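Local coordinates for protein nucleoporin nup120 (Schizosaccharomyces pombe, PDB 4GQ2) that serves as a structural constituent of the nuclear pore complex, whose nucleoporins can also dock transiently associated nuclear transport factors, at residues L363-V375 and L513-F525. Numbering follows the deposited sequence.
Sequences LLIIAWKSNLNTV and LDHFGDEILSINF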
loop_
_atom_site.group_PDB
_atom_site.type_symbol
_atom_site.label_atom_id
_atom_site.label_comp_id
_atom_site.label_asym_id
_atom_site.label_seq_id
_atom_site.Cartn_x
_atom_site.Cartn_y
_atom_site.Cartn_z
ATOM N N LEU A 363 -18.645 14.877 -30.362
ATOM C CA LEU A 363 -18.398 14.941 -28.927
ATOM C C LEU A 363 -17.432 16.073 -28.595
ATOM O O LEU A 363 -16.309 16.116 -29.107
ATOM C CB LEU A 363 -17.855 13.597 -28.426
ATOM C CG LEU A 363 -17.400 13.452 -26.972
ATOM C CD1 LEU A 363 -18.479 13.883 -25.987
ATOM C CD2 LEU A 363 -16.970 12.017 -26.717
ATOM N N LEU A 364 -17.879 16.986 -27.738
ATOM C CA LEU A 364 -17.059 18.119 -27.321
ATOM C C LEU A 364 -16.759 18.074 -25.824
ATOM O O LEU A 364 -17.662 18.211 -24.992
ATOM C CB LEU A 364 -17.725 19.451 -27.694
ATOM C CG LEU A 364 -16.876 20.717 -27.492
ATOM C CD1 LEU A 364 -15.887 20.902 -28.634
ATOM C CD2 LEU A 364 -17.751 21.956 -27.350
ATOM N N ILE A 365 -15.485 17.874 -25.497
ATOM C CA ILE A 365 -15.023 17.868 -24.107
ATOM C C ILE A 365 -14.441 19.242 -23.781
ATOM O O ILE A 365 -13.624 19.774 -24.534
ATOM C CB ILE A 365 -13.972 16.759 -23.848
ATOM C CG1 ILE A 365 -14.500 15.399 -24.315
ATOM C CG2 ILE A 365 -13.607 16.691 -22.368
ATOM C CD1 ILE A 365 -13.419 14.419 -24.719
ATOM N N ILE A 366 -14.876 19.809 -22.663
ATOM C CA ILE A 366 -14.494 21.159 -22.270
ATOM C C ILE A 366 -13.959 21.161 -20.845
ATOM O O ILE A 366 -14.563 20.559 -19.959
ATOM C CB ILE A 366 -15.705 22.117 -22.322
ATOM C CG1 ILE A 366 -16.553 21.877 -23.579
ATOM C CG2 ILE A 366 -15.245 23.564 -22.230
ATOM C CD1 ILE A 366 -17.908 22.558 -23.554
ATOM N N ALA A 367 -12.840 21.858 -20.633
ATOM C CA ALA A 367 -12.249 22.041 -19.299
ATOM C C ALA A 367 -12.370 23.486 -18.822
ATOM O O ALA A 367 -11.968 24.422 -19.524
ATOM C CB ALA A 367 -10.786 21.608 -19.291
ATOM N N TRP A 368 -12.909 23.651 -17.618
ATOM C CA TRP A 368 -13.107 24.961 -17.014
ATOM C C TRP A 368 -12.214 25.157 -15.833
ATOM O O TRP A 368 -11.959 24.226 -15.071
ATOM C CB TRP A 368 -14.567 25.149 -16.613
ATOM C CG TRP A 368 -15.478 25.117 -17.810
ATOM C CD1 TRP A 368 -16.206 24.036 -18.293
ATOM C CD2 TRP A 368 -15.748 26.212 -18.753
ATOM N NE1 TRP A 368 -16.903 24.381 -19.425
ATOM C CE2 TRP A 368 -16.675 25.670 -19.755
ATOM C CE3 TRP A 368 -15.343 27.543 -18.854
ATOM C CZ2 TRP A 368 -17.157 26.441 -20.807
ATOM C CZ3 TRP A 368 -15.834 28.312 -19.920
ATOM C CH2 TRP A 368 -16.721 27.772 -20.871
ATOM N N LYS A 369 -11.755 26.391 -15.666
ATOM C CA LYS A 369 -10.737 26.734 -14.684
ATOM C C LYS A 369 -11.220 27.876 -13.802
ATOM O O LYS A 369 -11.876 28.805 -14.278
ATOM C CB LYS A 369 -9.458 27.138 -15.425
ATOM C CG LYS A 369 -8.296 27.622 -14.571
ATOM C CD LYS A 369 -7.117 27.996 -15.461
ATOM C CE LYS A 369 -5.819 28.060 -14.670
ATOM N NZ LYS A 369 -4.637 27.684 -15.506
ATOM N N SER A 370 -10.904 27.787 -12.513
ATOM C CA SER A 370 -11.120 28.880 -11.577
ATOM C C SER A 370 -10.067 28.795 -10.489
ATOM O O SER A 370 -10.254 28.106 -9.479
ATOM C CB SER A 370 -12.524 28.820 -10.971
ATOM O OG SER A 370 -12.793 29.992 -10.221
ATOM N N ASN A 371 -8.960 29.503 -10.701
ATOM C CA ASN A 371 -7.773 29.359 -9.866
ATOM C C ASN A 371 -7.459 27.857 -9.850
ATOM O O ASN A 371 -7.287 27.257 -10.906
ATOM C CB ASN A 371 -8.017 29.915 -8.454
ATOM C CG ASN A 371 -8.220 31.419 -8.446
ATOM O OD1 ASN A 371 -7.465 32.158 -9.073
ATOM N ND2 ASN A 371 -9.240 31.880 -7.721
ATOM N N LEU A 372 -7.354 27.267 -8.663
ATOM C CA LEU A 372 -7.049 25.846 -8.518
ATOM C C LEU A 372 -8.238 24.886 -8.612
ATOM O O LEU A 372 -8.096 23.688 -8.357
ATOM C CB LEU A 372 -6.308 25.635 -7.193
ATOM C CG LEU A 372 -4.996 26.388 -6.987
ATOM C CD1 LEU A 372 -4.489 26.148 -5.575
ATOM C CD2 LEU A 372 -3.952 25.957 -8.011
ATOM N N ASN A 373 -9.404 25.417 -8.969
ATOM C CA ASN A 373 -10.611 24.614 -9.145
ATOM C C ASN A 373 -10.827 24.278 -10.609
ATOM O O ASN A 373 -10.405 25.034 -11.485
ATOM C CB ASN A 373 -11.836 25.359 -8.601
ATOM C CG ASN A 373 -11.888 25.380 -7.086
ATOM O OD1 ASN A 373 -11.949 26.446 -6.477
ATOM N ND2 ASN A 373 -11.866 24.202 -6.467
ATOM N N THR A 374 -11.511 23.165 -10.872
ATOM C CA THR A 374 -11.646 22.644 -12.229
ATOM C C THR A 374 -12.979 21.917 -12.458
ATOM O O THR A 374 -13.419 21.134 -11.615
ATOM C CB THR A 374 -10.487 21.668 -12.542
ATOM O OG1 THR A 374 -9.231 22.297 -12.253
ATOM C CG2 THR A 374 -10.508 21.240 -14.000
ATOM N N VAL A 375 -13.610 22.178 -13.603
ATOM C CA VAL A 375 -14.772 21.400 -14.044
ATOM C C VAL A 375 -14.581 20.892 -15.468
ATOM O O VAL A 375 -14.146 21.629 -16.351
ATOM C CB VAL A 375 -16.104 22.187 -13.950
ATOM C CG1 VAL A 375 -17.268 21.337 -14.454
ATOM C CG2 VAL A 375 -16.379 22.625 -12.516
ATOM N N LEU A 513 0.741 22.479 -0.327
ATOM C CA LEU A 513 1.699 22.582 -1.417
ATOM C C LEU A 513 1.211 21.836 -2.646
ATOM O O LEU A 513 1.281 22.360 -3.764
ATOM C CB LEU A 513 3.054 22.031 -0.987
ATOM C CG LEU A 513 3.799 22.785 0.117
ATOM C CD1 LEU A 513 5.085 22.041 0.410
ATOM C CD2 LEU A 513 4.089 24.224 -0.284
ATOM N N ASP A 514 0.701 20.621 -2.434
ATOM C CA ASP A 514 0.373 19.750 -3.547
ATOM C C ASP A 514 -0.809 20.248 -4.334
ATOM O O ASP A 514 -0.931 19.954 -5.517
ATOM C CB ASP A 514 0.097 18.319 -3.100
ATOM C CG ASP A 514 0.024 17.363 -4.277
ATOM O OD1 ASP A 514 1.065 17.115 -4.921
ATOM O OD2 ASP A 514 -1.076 16.876 -4.576
ATOM N N HIS A 515 -1.679 20.992 -3.664
ATOM C CA HIS A 515 -2.878 21.537 -4.277
ATOM C C HIS A 515 -2.582 22.546 -5.357
ATOM O O HIS A 515 -3.377 22.718 -6.279
ATOM C CB HIS A 515 -3.808 22.115 -3.212
ATOM C CG HIS A 515 -5.171 22.479 -3.733
ATOM N ND1 HIS A 515 -5.861 21.682 -4.584
ATOM C CD2 HIS A 515 -5.973 23.593 -3.496
ATOM C CE1 HIS A 515 -7.041 22.259 -4.877
ATOM N NE2 HIS A 515 -7.109 23.430 -4.211
ATOM N N PHE A 516 -1.428 23.200 -5.279
ATOM C CA PHE A 516 -0.961 24.052 -6.380
ATOM C C PHE A 516 -0.775 23.245 -7.668
ATOM O O PHE A 516 -0.975 23.766 -8.765
ATOM C CB PHE A 516 0.334 24.789 -6.001
ATOM C CG PHE A 516 0.139 25.858 -4.961
ATOM C CD1 PHE A 516 -0.570 27.028 -5.260
ATOM C CD2 PHE A 516 0.656 25.702 -3.676
ATOM C CE1 PHE A 516 -0.768 28.009 -4.298
ATOM C CE2 PHE A 516 0.468 26.687 -2.711
ATOM C CZ PHE A 516 -0.244 27.840 -3.023
ATOM N N GLY A 517 -0.404 21.971 -7.527
ATOM C CA GLY A 517 -0.267 21.072 -8.668
ATOM C C GLY A 517 -1.583 20.640 -9.310
ATOM O O GLY A 517 -1.582 19.962 -10.347
ATOM N N ASP A 518 -2.700 21.030 -8.701
ATOM C CA ASP A 518 -4.035 20.674 -9.208
ATOM C C ASP A 518 -4.580 21.625 -10.273
ATOM O O ASP A 518 -5.644 21.371 -10.847
ATOM C CB ASP A 518 -5.033 20.531 -8.057
ATOM C CG ASP A 518 -4.674 19.389 -7.122
ATOM O OD1 ASP A 518 -4.191 18.346 -7.613
ATOM O OD2 ASP A 518 -4.864 19.536 -5.900
ATOM N N GLU A 519 -3.849 22.705 -10.547
ATOM C CA GLU A 519 -4.236 23.635 -11.601
ATOM C C GLU A 519 -4.317 22.925 -12.956
ATOM O O GLU A 519 -3.370 22.261 -13.372
ATOM C CB GLU A 519 -3.245 24.799 -11.667
ATOM C CG GLU A 519 -3.599 25.874 -12.687
ATOM C CD GLU A 519 -2.791 27.149 -12.510
ATOM O OE1 GLU A 519 -1.843 27.160 -11.693
ATOM O OE2 GLU A 519 -3.099 28.145 -13.195
ATOM N N ILE A 520 -5.454 23.064 -13.629
ATOM C CA ILE A 520 -5.646 22.506 -14.966
ATOM C C ILE A 520 -4.802 23.302 -15.961
ATOM O O ILE A 520 -4.546 24.485 -15.743
ATOM C CB ILE A 520 -7.153 22.484 -15.350
ATOM C CG1 ILE A 520 -7.392 21.808 -16.702
ATOM C CG2 ILE A 520 -7.753 23.889 -15.351
ATOM C CD1 ILE A 520 -7.207 20.313 -16.701
ATOM N N LEU A 521 -4.343 22.652 -17.032
ATOM C CA LEU A 521 -3.494 23.319 -18.023
ATOM C C LEU A 521 -3.924 23.008 -19.444
ATOM O O LEU A 521 -3.967 23.898 -20.291
ATOM C CB LEU A 521 -2.015 22.957 -17.841
ATOM C CG LEU A 521 -1.351 23.239 -16.491
ATOM C CD1 LEU A 521 0.056 22.651 -16.465
ATOM C CD2 LEU A 521 -1.312 24.727 -16.177
ATOM N N SER A 522 -4.224 21.739 -19.705
ATOM C CA SER A 522 -4.679 21.324 -21.016
ATOM C C SER A 522 -5.403 19.997 -20.925
ATOM O O SER A 522 -5.372 19.343 -19.881
ATOM C CB SER A 522 -3.500 21.189 -21.972
ATOM O OG SER A 522 -2.786 19.994 -21.714
ATOM N N ILE A 523 -6.061 19.626 -22.028
ATOM C CA ILE A 523 -6.635 18.297 -22.217
ATOM C C ILE A 523 -6.309 17.790 -23.631
ATOM O O ILE A 523 -6.130 18.589 -24.558
ATOM C CB ILE A 523 -8.163 18.251 -21.939
ATOM C CG1 ILE A 523 -8.958 19.062 -22.974
ATOM C CG2 ILE A 523 -8.486 18.708 -20.516
ATOM C CD1 ILE A 523 -10.432 18.704 -23.018
ATOM N N ASN A 524 -6.197 16.472 -23.789
ATOM C CA ASN A 524 -5.901 15.870 -25.087
ATOM C C ASN A 524 -6.650 14.574 -25.276
ATOM O O ASN A 524 -6.536 13.663 -24.451
ATOM C CB ASN A 524 -4.409 15.562 -25.245
ATOM C CG ASN A 524 -3.538 16.790 -25.156
ATOM O OD1 ASN A 524 -2.967 17.077 -24.101
ATOM N ND2 ASN A 524 -3.418 17.521 -26.266
ATOM N N PHE A 525 -7.407 14.489 -26.368
ATOM C CA PHE A 525 -8.021 13.236 -26.767
ATOM C C PHE A 525 -6.959 12.416 -27.474
ATOM O O PHE A 525 -6.246 12.921 -28.339
ATOM C CB PHE A 525 -9.224 13.470 -27.685
ATOM C CG PHE A 525 -9.915 12.204 -28.119
ATOM C CD1 PHE A 525 -10.795 11.543 -27.261
ATOM C CD2 PHE A 525 -9.698 11.676 -29.389
ATOM C CE1 PHE A 525 -11.438 10.377 -27.657
ATOM C CE2 PHE A 525 -10.336 10.508 -29.789
ATOM C CZ PHE A 525 -11.204 9.860 -28.922
HETATM O O HOH W 1 -7.565 24.562 -12.128
#
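Ile365 meets Ile523 through methyl groups, its CG2 lying 3.8 Å from Ile523 CD1. This apolar seam joins strands 363-370 and 520-525, whose axes approach to 7.9 Å and run antiparallel at 171°; no backbone hydrogen bond links them, and their direct contact is made mainly through side chains. Ala367 continues the seam, its CB 3.9 Å from Ile523 CG2 and, farther along, facing Ile520 CG1.

Lys369 combines apolar and polar contacts. Its CB and CG lie over Ile520 CG2, with CB at 3.7 Å, and because CG is anti to the backbone N (chi1 176°) the extended chain carries the amine past Ile520 before bending at its last torsion. There NZ forms a salt bridge with Glu519 OE2 at 2.8 Å, meeting the carboxylate on its anti side and 17° out of plane, and also donates to the carbonyl Ile520 O at 3.2 Å.

In the type II' turn from Ser370 to Asn373, which closes the hairpin, Leu372 packs against His515 and Phe516. Its CB makes an off-centre CH-pi contact with the His515 ring, while CD1 comes within 4.0 Å of Phe516 CD1. The rotation of the His515 ring is restrained from within its own segment, where ND1 donates in the ring plane to Asp518 OD2 in a nearly straight bond.

The side chain of Thr374 crosses that of Ile520 at about a right angle, OG1 and CG2 both resting against Ile520 CB. A water bonded to Thr374 OG1 takes the Ile520 N-H and donates to Asn371 O, bridging turn and strand. Within the beta-propeller domain, the chemistry thus implies aliphatic packing along the whole contact, turn included, with the salt bridge, the NZ to Ile520 O bond and the water adding polar links toward the hairpin end.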